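PDB 3Q6A: uncharacterized protein from Staphylococcus saprophyticus subsp. saprophyticus, which is of unknown function but belongs to the AHA1 family and probably has the Bet v 1-like fold of relatives of the Hsp90 ATPase activator. Local coordinates for residues D2-V16 and F81-K95. Sequence-based numbering, arbitrary orientation.
Sequences DIITKMQVDVPRETV and FEESEAGTVVTTTEK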
ATOM      1  N   ASP D   2     -11.471  -0.606  14.879  1.00 43.42           N
ATOM      2  CA  ASP D   2     -11.632   0.391  13.840  1.00 40.44           C
ATOM      3  C   ASP D   2     -10.333   0.362  13.058  1.00 33.89           C
ATOM      4  O   ASP D   2      -9.254   0.460  13.636  1.00 41.92           O
ATOM      5  CB  ASP D   2     -11.855   1.776  14.449  1.00 42.80           C
ATOM      6  CG  ASP D   2     -13.259   1.951  14.997  1.00 53.56           C
ATOM      7  OD1 ASP D   2     -13.808   0.971  15.542  1.00 51.17           O
ATOM      8  OD2 ASP D   2     -13.808   3.068  14.891  1.00 50.28           O
ATOM      9  N   ILE D   3     -10.430   0.190  11.747  1.00 28.44           N
ATOM     10  CA  ILE D   3      -9.243   0.156  10.911  1.00 22.11           C
ATOM     11  C   ILE D   3      -8.934   1.588  10.499  1.00 20.74           C
ATOM     12  O   ILE D   3      -9.637   2.180   9.686  1.00 24.19           O
ATOM     13  CB  ILE D   3      -9.466  -0.711   9.656  1.00 23.71           C
ATOM     14  CG1 ILE D   3      -9.973  -2.093  10.077  1.00 26.57           C
ATOM     15  CG2 ILE D   3      -8.172  -0.836   8.871  1.00 26.94           C
ATOM     16  CD1 ILE D   3     -10.287  -3.017   8.915  1.00 26.31           C
ATOM     17  N   ILE D   4      -7.871   2.135  11.077  1.00 20.09           N
ATOM     18  CA  ILE D   4      -7.456   3.501  10.795  1.00 24.22           C
ATOM     19  C   ILE D   4      -6.124   3.498  10.045  1.00 19.38           C
ATOM     20  O   ILE D   4      -5.142   2.897  10.499  1.00 21.14           O
ATOM     21  CB  ILE D   4      -7.308   4.307  12.113  1.00 23.27           C
ATOM     22  CG1 ILE D   4      -8.632   4.286  12.881  1.00 30.50           C
ATOM     23  CG2 ILE D   4      -6.917   5.750  11.809  1.00 26.10           C
ATOM     24  CD1 ILE D   4      -8.542   4.854  14.284  1.00 31.31           C
ATOM     25  N   THR D   5      -6.099   4.147   8.886  1.00 19.88           N
ATOM     26  CA  THR D   5      -4.884   4.219   8.090  1.00 17.77           C
ATOM     27  C   THR D   5      -4.554   5.671   7.755  1.00 20.70           C
ATOM     28  O   THR D   5      -5.436   6.453   7.424  1.00 20.18           O
ATOM     29  CB  THR D   5      -5.042   3.416   6.778  1.00 23.42           C
ATOM     30  OG1 THR D   5      -5.518   2.101   7.091  1.00 22.92           O
ATOM     31  CG2 THR D   5      -3.713   3.295   6.070  1.00 25.03           C
ATOM     32  N   LYS D   6      -3.280   6.030   7.849  1.00 17.18           N
ATOM     33  CA  LYS D   6      -2.865   7.397   7.551  1.00 20.83           C
ATOM     34  C   LYS D   6      -1.818   7.395   6.457  1.00 24.97           C
ATOM     35  O   LYS D   6      -0.926   6.546   6.454  1.00 24.64           O
ATOM     36  CB  LYS D   6      -2.299   8.067   8.808  1.00 23.74           C
ATOM     37  CG  LYS D   6      -3.331   8.320   9.895  1.00 28.30           C
ATOM     38  CD  LYS D   6      -2.731   9.035  11.099  1.00 30.27           C
ATOM     39  CE  LYS D   6      -3.816   9.377  12.110  1.00 38.32           C
ATOM     40  NZ  LYS D   6      -3.288  10.099  13.302  1.00 53.67           N
HETATM   41  N   MSE D   7      -1.940   8.328   5.514  1.00 20.18           N
HETATM   42  CA  MSE D   7      -0.994   8.425   4.404  1.00 21.32           C
HETATM   43  C   MSE D   7      -0.655   9.879   4.097  1.00 22.71           C
HETATM   44  O   MSE D   7      -1.543  10.707   3.916  1.00 20.52           O
HETATM   45  CB  MSE D   7      -1.570   7.790   3.140  1.00 25.47           C
HETATM   46  CG  MSE D   7      -0.616   7.820   1.936  1.00 21.02           C
HETATM   47 SE   MSE D   7       0.808   6.690   2.112  1.00 14.05          SE
HETATM   48  CE  MSE D   7      -0.048   5.043   1.840  1.00 20.00           C
ATOM     49  N   GLN D   8       0.634  10.171   4.033  1.00 18.52           N
ATOM     50  CA  GLN D   8       1.096  11.513   3.708  1.00 16.11           C
ATOM     51  C   GLN D   8       1.115  11.662   2.198  1.00 17.78           C
ATOM     52  O   GLN D   8       1.573  10.765   1.486  1.00 20.71           O
ATOM     53  CB  GLN D   8       2.503  11.741   4.284  1.00 22.11           C
ATOM     54  CG  GLN D   8       3.222  12.937   3.677  1.00 17.28           C
ATOM     55  CD  GLN D   8       2.624  14.278   4.078  1.00 20.56           C
ATOM     56  OE1 GLN D   8       2.663  15.231   3.300  1.00 24.54           O
ATOM     57  NE2 GLN D   8       2.092  14.366   5.302  1.00 18.86           N
ATOM     58  N   VAL D   9       0.563  12.768   1.706  1.00 17.06           N
ATOM     59  CA  VAL D   9       0.545  13.068   0.282  1.00 15.90           C
ATOM     60  C   VAL D   9       1.059  14.505   0.152  1.00 24.36           C
ATOM     61  O   VAL D   9       0.482  15.433   0.722  1.00 20.12           O
ATOM     62  CB  VAL D   9      -0.866  12.973  -0.316  1.00 22.91           C
ATOM     63  CG1 VAL D   9      -0.769  13.090  -1.808  1.00 21.61           C
ATOM     64  CG2 VAL D   9      -1.531  11.638   0.081  1.00 17.47           C
ATOM     65  N   ASP D  10       2.134  14.679  -0.613  1.00 16.77           N
ATOM     66  CA  ASP D  10       2.787  15.985  -0.754  1.00 20.43           C
ATOM     67  C   ASP D  10       2.157  17.027  -1.680  1.00 21.19           C
ATOM     68  O   ASP D  10       2.825  17.583  -2.565  1.00 22.90           O
ATOM     69  CB  ASP D  10       4.256  15.777  -1.149  1.00 18.75           C
ATOM     70  CG  ASP D  10       5.035  14.956  -0.127  1.00 21.25           C
ATOM     71  OD1 ASP D  10       4.572  14.771   1.023  1.00 22.60           O
ATOM     72  OD2 ASP D  10       6.150  14.499  -0.468  1.00 24.14           O
ATOM     73  N   VAL D  11       0.865  17.285  -1.479  1.00 24.72           N
ATOM     74  CA  VAL D  11       0.136  18.294  -2.252  1.00 28.11           C
ATOM     75  C   VAL D  11      -0.837  18.949  -1.284  1.00 23.25           C
ATOM     76  O   VAL D  11      -1.086  18.413  -0.215  1.00 19.89           O
ATOM     77  CB  VAL D  11      -0.672  17.699  -3.431  1.00 31.51           C
ATOM     78  CG1 VAL D  11       0.260  17.083  -4.455  1.00 30.18           C
ATOM     79  CG2 VAL D  11      -1.664  16.683  -2.922  1.00 23.68           C
ATOM     80  N   PRO D  12      -1.377  20.132  -1.637  1.00 23.83           N
ATOM     81  CA  PRO D  12      -2.322  20.814  -0.746  1.00 26.16           C
ATOM     82  C   PRO D  12      -3.587  19.992  -0.496  1.00 22.07           C
ATOM     83  O   PRO D  12      -4.036  19.244  -1.359  1.00 22.63           O
ATOM     84  CB  PRO D  12      -2.621  22.124  -1.481  1.00 24.52           C
ATOM     85  CG  PRO D  12      -1.359  22.373  -2.250  1.00 25.99           C
ATOM     86  CD  PRO D  12      -1.049  20.980  -2.791  1.00 22.75           C
ATOM     87  N   ARG D  13      -4.143  20.169   0.700  1.00 25.88           N
ATOM     88  CA  ARG D  13      -5.338  19.476   1.161  1.00 30.74           C
ATOM     89  C   ARG D  13      -6.511  19.559   0.192  1.00 33.83           C
ATOM     90  O   ARG D  13      -7.220  18.568  -0.008  1.00 30.86           O
ATOM     91  CB  ARG D  13      -5.739  20.035   2.529  1.00 39.96           C
ATOM     92  CG  ARG D  13      -6.777  19.225   3.255  1.00 41.85           C
ATOM     93  CD  ARG D  13      -7.029  19.789   4.633  1.00 47.01           C
ATOM     94  NE  ARG D  13      -7.516  21.162   4.571  1.00 46.21           N
ATOM     95  CZ  ARG D  13      -8.104  21.787   5.587  1.00 53.41           C
ATOM     96  NH1 ARG D  13      -8.279  21.158   6.745  1.00 51.92           N
ATOM     97  NH2 ARG D  13      -8.510  23.039   5.447  1.00 48.42           N
ATOM     98  N   GLU D  14      -6.714  20.732  -0.409  1.00 26.78           N
ATOM     99  CA  GLU D  14      -7.804  20.919  -1.358  1.00 32.11           C
ATOM    100  C   GLU D  14      -7.650  19.966  -2.528  1.00 31.19           C
ATOM    101  O   GLU D  14      -8.619  19.355  -2.980  1.00 33.41           O
ATOM    102  CB  GLU D  14      -7.835  22.356  -1.908  1.00 34.86           C
ATOM    103  CG  GLU D  14      -8.121  23.453  -0.893  1.00 44.61           C
ATOM    104  CD  GLU D  14      -6.972  23.682   0.066  1.00 49.91           C
ATOM    105  OE1 GLU D  14      -5.818  23.366  -0.315  1.00 34.62           O
ATOM    106  OE2 GLU D  14      -7.224  24.189   1.188  1.00 38.56           O
ATOM    107  N   THR D  15      -6.422  19.832  -3.016  1.00 27.97           N
ATOM    108  CA  THR D  15      -6.145  18.970  -4.151  1.00 27.35           C
ATOM    109  C   THR D  15      -6.423  17.498  -3.854  1.00 20.51           C
ATOM    110  O   THR D  15      -6.907  16.773  -4.718  1.00 34.38           O
ATOM    111  CB  THR D  15      -4.683  19.099  -4.608  1.00 33.99           C
ATOM    112  OG1 THR D  15      -4.424  20.453  -4.996  1.00 35.40           O
ATOM    113  CG2 THR D  15      -4.418  18.179  -5.797  1.00 33.50           C
ATOM    114  N   VAL D  16      -6.107  17.064  -2.642  1.00 22.74           N
ATOM    115  CA  VAL D  16      -6.346  15.673  -2.264  1.00 24.47           C
ATOM    116  C   VAL D  16      -7.858  15.451  -2.131  1.00 28.26           C
ATOM    117  O   VAL D  16      -8.389  14.449  -2.598  1.00 29.42           O
ATOM    118  CB  VAL D  16      -5.660  15.326  -0.925  1.00 19.66           C
ATOM    119  CG1 VAL D  16      -5.944  13.865  -0.560  1.00 25.57           C
ATOM    120  CG2 VAL D  16      -4.142  15.556  -1.035  1.00 18.19           C
ATOM    121  N   PHE D  81      -8.958  14.829   5.949  1.00 29.34           N
ATOM    122  CA  PHE D  81      -7.801  15.479   5.354  1.00 27.49           C
ATOM    123  C   PHE D  81      -7.283  16.564   6.301  1.00 31.98           C
ATOM    124  O   PHE D  81      -8.006  17.509   6.613  1.00 29.76           O
ATOM    125  CB  PHE D  81      -8.181  16.101   4.007  1.00 22.40           C
ATOM    126  CG  PHE D  81      -8.945  15.178   3.094  1.00 28.64           C
ATOM    127  CD1 PHE D  81     -10.268  14.842   3.370  1.00 25.03           C
ATOM    128  CD2 PHE D  81      -8.340  14.628   1.965  1.00 22.06           C
ATOM    129  CE1 PHE D  81     -10.979  13.970   2.538  1.00 27.38           C
ATOM    130  CE2 PHE D  81      -9.036  13.756   1.126  1.00 29.26           C
ATOM    131  CZ  PHE D  81     -10.362  13.425   1.414  1.00 26.33           C
ATOM    132  N   GLU D  82      -6.041  16.406   6.766  1.00 24.60           N
ATOM    133  CA  GLU D  82      -5.400  17.358   7.672  1.00 22.13           C
ATOM    134  C   GLU D  82      -4.157  17.942   7.016  1.00 27.15           C
ATOM    135  O   GLU D  82      -3.487  17.288   6.205  1.00 20.96           O
ATOM    136  CB  GLU D  82      -4.954  16.694   8.973  1.00 28.08           C
ATOM    137  CG  GLU D  82      -6.032  16.107   9.848  1.00 43.62           C
ATOM    138  CD  GLU D  82      -5.441  15.483  11.096  1.00 50.05           C
ATOM    139  OE1 GLU D  82      -4.542  14.628  10.953  1.00 53.14           O
ATOM    140  OE2 GLU D  82      -5.864  15.845  12.217  1.00 52.11           O
ATOM    141  N   GLU D  83      -3.835  19.181   7.363  1.00 24.75           N
ATOM    142  CA  GLU D  83      -2.652  19.788   6.783  1.00 17.12           C
ATOM    143  C   GLU D  83      -1.412  19.276   7.483  1.00 15.37           C
ATOM    144  O   GLU D  83      -1.436  18.995   8.692  1.00 25.37           O
ATOM    145  CB  GLU D  83      -2.715  21.320   6.909  1.00 19.78           C
ATOM    146  CG  GLU D  83      -3.673  21.979   5.946  1.00 21.03           C
ATOM    147  CD  GLU D  83      -3.436  23.471   5.848  1.00 40.22           C
ATOM    148  OE1 GLU D  83      -3.717  24.176   6.835  1.00 39.94           O
ATOM    149  OE2 GLU D  83      -2.951  23.932   4.788  1.00 42.36           O
ATOM    150  N   SER D  84      -0.328  19.145   6.720  1.00 21.55           N
ATOM    151  CA  SER D  84       0.974  18.754   7.259  1.00 19.23           C
ATOM    152  C   SER D  84       2.010  19.625   6.535  1.00 18.19           C
ATOM    153  O   SER D  84       1.719  20.235   5.503  1.00 24.11           O
ATOM    154  CB  SER D  84       1.283  17.259   7.020  1.00 23.60           C
ATOM    155  OG  SER D  84       1.390  16.961   5.646  1.00 26.36           O
ATOM    156  N   GLU D  85       3.213  19.689   7.084  1.00 30.58           N
ATOM    157  CA  GLU D  85       4.285  20.482   6.496  1.00 23.86           C
ATOM    158  C   GLU D  85       4.439  20.288   4.980  1.00 30.95           C
ATOM    159  O   GLU D  85       4.357  21.249   4.213  1.00 27.15           O
ATOM    160  CB  GLU D  85       5.605  20.131   7.199  1.00 35.46           C
ATOM    161  CG  GLU D  85       6.768  21.055   6.876  1.00 50.00           C
ATOM    162  CD  GLU D  85       8.111  20.474   7.292  1.00 40.48           C
ATOM    163  OE1 GLU D  85       8.243  20.026   8.453  1.00 47.54           O
ATOM    164  OE2 GLU D  85       9.038  20.471   6.455  1.00 55.01           O
ATOM    165  N   ALA D  86       4.635  19.047   4.536  1.00 21.23           N
ATOM    166  CA  ALA D  86       4.845  18.788   3.124  1.00 22.96           C
ATOM    167  C   ALA D  86       3.567  18.711   2.305  1.00 22.30           C
ATOM    168  O   ALA D  86       3.600  18.604   1.071  1.00 25.91           O
ATOM    169  CB  ALA D  86       5.686  17.506   2.951  1.00 20.51           C
ATOM    170  N   GLY D  87       2.427  18.782   2.985  1.00 22.86           N
ATOM    171  CA  GLY D  87       1.182  18.738   2.257  1.00 19.76           C
ATOM    172  C   GLY D  87      -0.062  18.352   3.026  1.00 26.20           C
ATOM    173  O   GLY D  87      -0.661  19.164   3.734  1.00 24.13           O
ATOM    174  N   THR D  88      -0.440  17.088   2.896  1.00 25.03           N
ATOM    175  CA  THR D  88      -1.656  16.586   3.515  1.00 26.60           C
ATOM    176  C   THR D  88      -1.496  15.201   4.134  1.00 25.50           C
ATOM    177  O   THR D  88      -0.733  14.380   3.640  1.00 22.07           O
ATOM    178  CB  THR D  88      -2.770  16.446   2.434  1.00 19.65           C
ATOM    179  OG1 THR D  88      -2.988  17.709   1.782  1.00 22.23           O
ATOM    180  CG2 THR D  88      -4.091  15.929   3.064  1.00 19.34           C
ATOM    181  N   VAL D  89      -2.208  14.948   5.220  1.00 19.24           N
ATOM    182  CA  VAL D  89      -2.229  13.610   5.802  1.00 16.66           C
ATOM    183  C   VAL D  89      -3.670  13.155   5.647  1.00 24.42           C
ATOM    184  O   VAL D  89      -4.579  13.810   6.150  1.00 20.06           O
ATOM    185  CB  VAL D  89      -1.876  13.594   7.288  1.00 21.15           C
ATOM    186  CG1 VAL D  89      -2.181  12.222   7.885  1.00 21.95           C
ATOM    187  CG2 VAL D  89      -0.380  13.923   7.458  1.00 19.11           C
ATOM    188  N   VAL D  90      -3.874  12.048   4.941  1.00 20.13           N
ATOM    189  CA  VAL D  90      -5.216  11.511   4.752  1.00 23.59           C
ATOM    190  C   VAL D  90      -5.399  10.410   5.788  1.00 28.48           C
ATOM    191  O   VAL D  90      -4.518   9.569   5.984  1.00 23.35           O
ATOM    192  CB  VAL D  90      -5.398  10.897   3.346  1.00 25.15           C
ATOM    193  CG1 VAL D  90      -6.853  10.407   3.175  1.00 27.42           C
ATOM    194  CG2 VAL D  90      -5.036  11.906   2.279  1.00 29.69           C
ATOM    195  N   THR D  91      -6.534  10.412   6.470  1.00 22.54           N
ATOM    196  CA  THR D  91      -6.784   9.397   7.462  1.00 23.85           C
ATOM    197  C   THR D  91      -8.068   8.683   7.114  1.00 29.74           C
ATOM    198  O   THR D  91      -9.134   9.293   7.141  1.00 24.63           O
ATOM    199  CB  THR D  91      -6.933  10.003   8.863  1.00 27.39           C
ATOM    200  OG1 THR D  91      -5.763  10.766   9.176  1.00 25.88           O
ATOM    201  CG2 THR D  91      -7.095   8.906   9.902  1.00 24.81           C
ATOM    202  N   THR D  92      -7.968   7.402   6.765  1.00 25.89           N
ATOM    203  CA  THR D  92      -9.169   6.629   6.455  1.00 22.19           C
ATOM    204  C   THR D  92      -9.528   5.831   7.706  1.00 17.87           C
ATOM    205  O   THR D  92      -8.657   5.301   8.395  1.00 19.05           O
ATOM    206  CB  THR D  92      -8.963   5.651   5.255  1.00 20.31           C
ATOM    207  OG1 THR D  92      -7.827   4.815   5.503  1.00 24.91           O
ATOM    208  CG2 THR D  92      -8.762   6.414   3.955  1.00 17.90           C
ATOM    209  N   THR D  93     -10.819   5.774   8.012  1.00 24.23           N
ATOM    210  CA  THR D  93     -11.290   5.029   9.164  1.00 22.57           C
ATOM    211  C   THR D  93     -12.513   4.203   8.772  1.00 26.94           C
ATOM    212  O   THR D  93     -13.506   4.741   8.274  1.00 25.32           O
ATOM    213  CB  THR D  93     -11.691   5.957  10.327  1.00 29.99           C
ATOM    214  OG1 THR D  93     -10.541   6.678  10.791  1.00 33.01           O
ATOM    215  CG2 THR D  93     -12.252   5.140  11.475  1.00 26.70           C
ATOM    216  N   GLU D  94     -12.416   2.892   8.957  1.00 21.18           N
ATOM    217  CA  GLU D  94     -13.543   1.998   8.660  1.00 26.67           C
ATOM    218  C   GLU D  94     -13.824   1.344  10.004  1.00 22.59           C
ATOM    219  O   GLU D  94     -13.031   0.552  10.511  1.00 30.67           O
ATOM    220  CB  GLU D  94     -13.174   0.964   7.590  1.00 23.82           C
ATOM    221  CG  GLU D  94     -14.287  -0.059   7.371  1.00 29.68           C
ATOM    222  CD  GLU D  94     -14.055  -0.970   6.177  1.00 26.37           C
ATOM    223  OE1 GLU D  94     -12.890  -1.229   5.816  1.00 22.62           O
ATOM    224  OE2 GLU D  94     -15.058  -1.444   5.607  1.00 36.21           O
ATOM    225  N   LYS D  95     -14.965   1.701  10.577  1.00 22.57           N
ATOM    226  CA  LYS D  95     -15.330   1.266  11.908  1.00 21.14           C
ATOM    227  C   LYS D  95     -16.126  -0.005  12.082  1.00 25.81           C
ATOM    228  O   LYS D  95     -16.776  -0.491  11.156  1.00 23.17           O
ATOM    229  CB  LYS D  95     -16.102   2.392  12.600  1.00 21.40           C
ATOM    230  CG  LYS D  95     -15.431   3.742  12.487  1.00 29.64           C
ATOM    231  CD  LYS D  95     -16.301   4.837  13.076  1.00 32.32           C
ATOM    232  CE  LYS D  95     -15.571   6.170  13.051  1.00 32.52           C
ATOM    233  NZ  LYS D  95     -16.382   7.226  13.714  1.00 47.14           N
TER
HETATM  234  O   HOH W   1      -8.341   2.433   7.020  1.00 23.05           O
HETATM  235  O   HOH W   2      -2.728  12.912  11.768  1.00 35.78           O
HETATM  236  O   HOH W   3      -2.794  21.319   2.716  1.00 28.73           O
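Thr88 donates its hydroxyl proton to the carbonyl of Val11, OG1 to O 2.8 Å, where the chain leaves strand 3-9 for helix 13-21. With chi1 at -57° the hydroxyl lies beside its own backbone N, pointing to the end of the inverse gamma turn centred on Asp10. The strands run antiparallel, and Ile3–Glu94, Thr5–Thr92, Met7–Val90 and Val9–Thr88 are hydrogen-bonded pairs, each joined by two backbone bonds; Val9 N to Thr88 O is nearly straight (171°). Water 1 bridges Thr5 OG1, Thr92 OG1 and Ile3 O, while Lys109 also bonds Thr5 OG1. Water 3 accepts the backbone N-H of Arg13 and donates to Gly87 O.

On one face the extended Lys6 chain runs alongside Thr91, CG to OG1 3.5 Å, and water 2 links its NZ to Glu82 OE1. On the other, Val16 sets CG1 against the edge of the Phe81 ring, 3.5 Å from CE2, and meets Val90 CG2. Extended as far as CD, which sits 3.2 Å from Phe81 O, Arg13 then bends at chi3 (60°), and Glu83 CG lies over one face of its guanidinium.

Main-chain bonds thus zip the N-terminal strand to the strand preceding the long C-terminal helix, as in Bet v 1-like folds, while threonine hydroxyls and waters satisfy polar groups at strand and turn, and Val16 packs helix 13-21 against Phe81 and Val90.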